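Local coordinates for protein putative glycyl-glycine endopeptidase lytM (Ruminococcus gnavus, PDB 3NYY) that probably acts as a metal-dependent endopeptidase of the M23 family, whose relatives cut the peptide cross-links of bacterial cell walls, at residues Phe173-Glu185 against Gly193-Gly205. Sequence-based numbering, arbitrary orientation. Where two conformers were deposited one is given.
Sequences FYYAHLDSYAELE and GDLLGYMGDSGYG
H177 turns its CG beside its own backbone N (chi1 -51°), carrying the imidazole to S202 O, and S202 sets its OG between backbone N and carbonyl carbon (chi1 69°), within reach of L178 O; the two join the corner at H177 to the loop after strand 195-198 in this M23 peptidase domain. ND1 of H177 donates to S202 O at 2.7 Å, the oxygen lying close to the imidazole plane, while S202 OG donates to L178 O at 2.7 Å from above that carbonyl's plane and also bonds W161 N. The H177 ring meets that of H216, consistent with the active-site region of M23 peptidases. With an alanine at H177, S202 O would lose its imidazole donor, and the loop there is likely to be held less firmly. Strands 180-181 and 195-198 pair antiparallel within a three-stranded sheet completed by strand 141-143. Y198 N donates to S180 O at 3.0 Å, and A182 N-H points almost straight at L196 O. G197 suits the non-hydrogen-bonded pair with Y181, because a CB would strike S180 O. L196 and G197 form a classic beta bulge facing V142. L196 CD2 packs on L184 CD1; its CD1 lies 3.5 Å from the centroid of the Y175 ring, whose hydroxyl bonds M145 N, in a CH-pi contact only 11° off the ring normal.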
# COMPACT_ATOMS: atom_id res chain seq x y z
N PHE A 173 8.01 17.37 -9.02
CA PHE A 173 7.62 15.97 -9.04
C PHE A 173 8.86 15.11 -9.01
O PHE A 173 9.73 15.24 -9.86
CB PHE A 173 6.77 15.70 -10.29
CG PHE A 173 5.38 16.26 -10.19
CD1 PHE A 173 5.11 17.62 -10.29
CD2 PHE A 173 4.33 15.39 -9.93
CE1 PHE A 173 3.79 18.09 -10.12
CE2 PHE A 173 3.04 15.83 -9.79
CZ PHE A 173 2.76 17.19 -9.87
N TYR A 174 8.92 14.21 -8.02
CA TYR A 174 10.09 13.43 -7.70
C TYR A 174 9.85 11.98 -7.99
O TYR A 174 8.89 11.44 -7.46
CB TYR A 174 10.39 13.65 -6.21
CG TYR A 174 11.52 12.85 -5.59
CD1 TYR A 174 12.84 13.08 -5.96
CD2 TYR A 174 11.28 11.90 -4.62
CE1 TYR A 174 13.86 12.35 -5.35
CE2 TYR A 174 12.30 11.21 -4.01
CZ TYR A 174 13.60 11.44 -4.38
OH TYR A 174 14.64 10.73 -3.80
N TYR A 175 10.70 11.37 -8.82
CA TYR A 175 10.53 9.98 -9.26
C TYR A 175 11.79 9.24 -8.87
O TYR A 175 12.89 9.56 -9.35
CB TYR A 175 10.33 9.90 -10.77
CG TYR A 175 9.16 10.71 -11.30
CD1 TYR A 175 9.29 12.09 -11.51
CD2 TYR A 175 7.98 10.09 -11.70
CE1 TYR A 175 8.25 12.86 -12.02
CE2 TYR A 175 6.94 10.84 -12.21
CZ TYR A 175 7.06 12.23 -12.37
OH TYR A 175 5.95 12.95 -12.85
N ALA A 176 11.67 8.23 -8.01
CA ALA A 176 12.82 7.56 -7.40
C ALA A 176 12.82 6.03 -7.53
O ALA A 176 11.80 5.39 -7.88
CB ALA A 176 12.95 7.97 -5.92
N HIS A 177 14.02 5.48 -7.34
CA HIS A 177 14.36 4.04 -7.40
C HIS A 177 14.35 3.45 -8.79
O HIS A 177 14.28 2.21 -8.93
CB HIS A 177 13.49 3.22 -6.44
CG HIS A 177 13.47 3.77 -5.05
ND1 HIS A 177 14.61 3.91 -4.30
CD2 HIS A 177 12.47 4.31 -4.31
CE1 HIS A 177 14.32 4.49 -3.15
NE2 HIS A 177 13.02 4.75 -3.13
N LEU A 178 14.48 4.31 -9.81
CA LEU A 178 14.47 3.89 -11.21
C LEU A 178 15.64 2.91 -11.51
O LEU A 178 16.75 3.03 -10.94
CB LEU A 178 14.59 5.10 -12.17
CG LEU A 178 13.50 6.17 -12.05
CD1 LEU A 178 13.89 7.40 -12.95
CD2 LEU A 178 12.15 5.60 -12.47
N ASP A 179 15.42 2.02 -12.46
CA ASP A 179 16.47 1.10 -12.89
C ASP A 179 17.34 1.79 -13.92
O ASP A 179 18.55 1.51 -14.05
CB ASP A 179 15.84 -0.16 -13.50
CG ASP A 179 16.87 -1.23 -13.82
OD1 ASP A 179 17.54 -1.69 -12.87
OD2 ASP A 179 17.00 -1.59 -15.04
N SER A 180 16.73 2.70 -14.67
CA SER A 180 17.44 3.43 -15.69
C SER A 180 16.67 4.67 -16.07
O SER A 180 15.47 4.80 -15.73
CB SER A 180 17.62 2.55 -16.93
OG SER A 180 16.40 2.36 -17.60
N TYR A 181 17.34 5.56 -16.80
CA TYR A 181 16.76 6.81 -17.29
C TYR A 181 16.48 6.82 -18.79
O TYR A 181 17.17 6.14 -19.58
CB TYR A 181 17.70 7.94 -17.04
CG TYR A 181 18.01 8.25 -15.59
CD1 TYR A 181 17.06 8.70 -14.72
CD2 TYR A 181 19.29 8.18 -15.12
CE1 TYR A 181 17.37 9.03 -13.44
CE2 TYR A 181 19.63 8.52 -13.82
CZ TYR A 181 18.66 8.94 -12.97
OH TYR A 181 19.03 9.31 -11.67
N ALA A 182 15.50 7.64 -19.17
CA ALA A 182 15.31 8.05 -20.56
C ALA A 182 16.47 8.97 -20.93
O ALA A 182 17.24 9.39 -20.05
CB ALA A 182 13.97 8.74 -20.70
N GLU A 183 16.61 9.31 -22.23
CA GLU A 183 17.68 10.20 -22.70
C GLU A 183 17.33 11.64 -22.39
O GLU A 183 16.77 12.34 -23.22
CB GLU A 183 17.91 10.05 -24.20
CG GLU A 183 18.55 8.77 -24.51
CD GLU A 183 18.97 8.64 -25.96
OE1 GLU A 183 18.88 9.62 -26.74
OE2 GLU A 183 19.39 7.53 -26.31
N LEU A 184 17.63 12.05 -21.16
CA LEU A 184 17.26 13.36 -20.64
C LEU A 184 18.41 13.90 -19.79
O LEU A 184 19.12 13.15 -19.11
CB LEU A 184 16.00 13.29 -19.76
CG LEU A 184 14.71 12.88 -20.44
CD1 LEU A 184 13.65 12.54 -19.37
CD2 LEU A 184 14.19 13.96 -21.37
N GLU A 185 18.57 15.22 -19.85
CA GLU A 185 19.56 15.90 -19.04
C GLU A 185 18.89 17.05 -18.35
O GLU A 185 17.85 17.55 -18.81
CB GLU A 185 20.67 16.49 -19.89
CG GLU A 185 21.38 15.46 -20.75
CD GLU A 185 22.74 15.93 -21.20
OE1 GLU A 185 23.61 16.14 -20.32
OE2 GLU A 185 22.95 16.09 -22.41
N GLY A 193 3.50 12.65 -20.16
CA GLY A 193 3.48 11.38 -20.90
C GLY A 193 4.82 10.94 -21.47
O GLY A 193 4.96 9.79 -21.86
N ASP A 194 5.80 11.84 -21.48
CA ASP A 194 7.15 11.49 -21.95
C ASP A 194 7.82 10.51 -21.00
O ASP A 194 7.71 10.65 -19.79
CB ASP A 194 8.07 12.70 -22.07
CG ASP A 194 7.74 13.62 -23.23
OD1 ASP A 194 6.90 13.26 -24.08
OD2 ASP A 194 8.34 14.71 -23.29
N LEU A 195 8.58 9.59 -21.58
CA LEU A 195 9.35 8.65 -20.79
C LEU A 195 10.39 9.36 -19.93
O LEU A 195 11.14 10.19 -20.44
CB LEU A 195 10.04 7.67 -21.73
CG LEU A 195 10.73 6.49 -21.05
CD1 LEU A 195 9.74 5.49 -20.40
CD2 LEU A 195 11.67 5.76 -22.02
N LEU A 196 10.42 9.02 -18.65
CA LEU A 196 11.48 9.45 -17.74
C LEU A 196 12.49 8.34 -17.44
O LEU A 196 13.65 8.64 -17.11
CB LEU A 196 10.91 9.97 -16.41
CG LEU A 196 10.01 11.20 -16.49
CD1 LEU A 196 9.45 11.63 -15.08
CD2 LEU A 196 10.71 12.38 -17.25
N GLY A 197 12.08 7.07 -17.52
CA GLY A 197 12.96 5.95 -17.21
C GLY A 197 12.10 4.72 -16.96
O GLY A 197 10.95 4.69 -17.38
N TYR A 198 12.69 3.71 -16.32
CA TYR A 198 11.99 2.46 -16.01
C TYR A 198 12.04 2.21 -14.55
O TYR A 198 13.07 2.45 -13.89
CB TYR A 198 12.57 1.26 -16.77
CG TYR A 198 12.29 1.39 -18.25
CD1 TYR A 198 13.13 2.16 -19.06
CD2 TYR A 198 11.17 0.80 -18.82
CE1 TYR A 198 12.86 2.31 -20.41
CE2 TYR A 198 10.90 0.96 -20.17
CZ TYR A 198 11.73 1.71 -20.95
OH TYR A 198 11.44 1.85 -22.31
N MSE A 199 10.90 1.73 -14.05
CA MSE A 199 10.73 1.44 -12.62
C MSE A 199 11.79 0.44 -12.17
O MSE A 199 12.03 -0.57 -12.85
CB MSE A 199 9.37 0.85 -12.38
CG MSE A 199 9.01 0.73 -10.92
SE MSE A 199 7.41 -0.31 -10.61
CE MSE A 199 6.17 0.98 -11.20
N GLY A 200 12.42 0.69 -11.02
CA GLY A 200 13.43 -0.23 -10.53
C GLY A 200 13.39 -0.50 -9.04
O GLY A 200 12.36 -0.31 -8.38
N ASP A 201 14.54 -0.97 -8.54
CA ASP A 201 14.75 -1.21 -7.13
C ASP A 201 16.07 -0.67 -6.67
O ASP A 201 16.72 -1.24 -5.78
CB ASP A 201 14.59 -2.70 -6.81
CG ASP A 201 15.55 -3.61 -7.57
OD1 ASP A 201 16.50 -3.12 -8.25
OD2 ASP A 201 15.33 -4.86 -7.50
N SER A 202 16.47 0.45 -7.27
CA SER A 202 17.75 1.06 -6.97
C SER A 202 17.71 1.86 -5.69
O SER A 202 16.73 2.54 -5.39
CB SER A 202 18.23 1.91 -8.15
OG SER A 202 17.42 3.09 -8.34
N GLY A 203 18.81 1.82 -4.95
CA GLY A 203 18.94 2.62 -3.75
C GLY A 203 19.63 1.85 -2.64
O GLY A 203 19.96 0.66 -2.80
N TYR A 204 19.84 2.56 -1.54
CA TYR A 204 20.31 2.00 -0.24
C TYR A 204 21.64 1.32 -0.37
O TYR A 204 21.78 0.11 -0.12
CB TYR A 204 19.27 1.05 0.38
N GLY A 205 22.62 2.11 -0.80
CA GLY A 205 24.02 1.69 -0.84
C GLY A 205 24.77 2.71 -1.68
O GLY A 205 24.22 3.79 -1.96
O HOH W 1 11.29 3.12 -9.73
O HOH W 2 16.85 -1.28 -10.29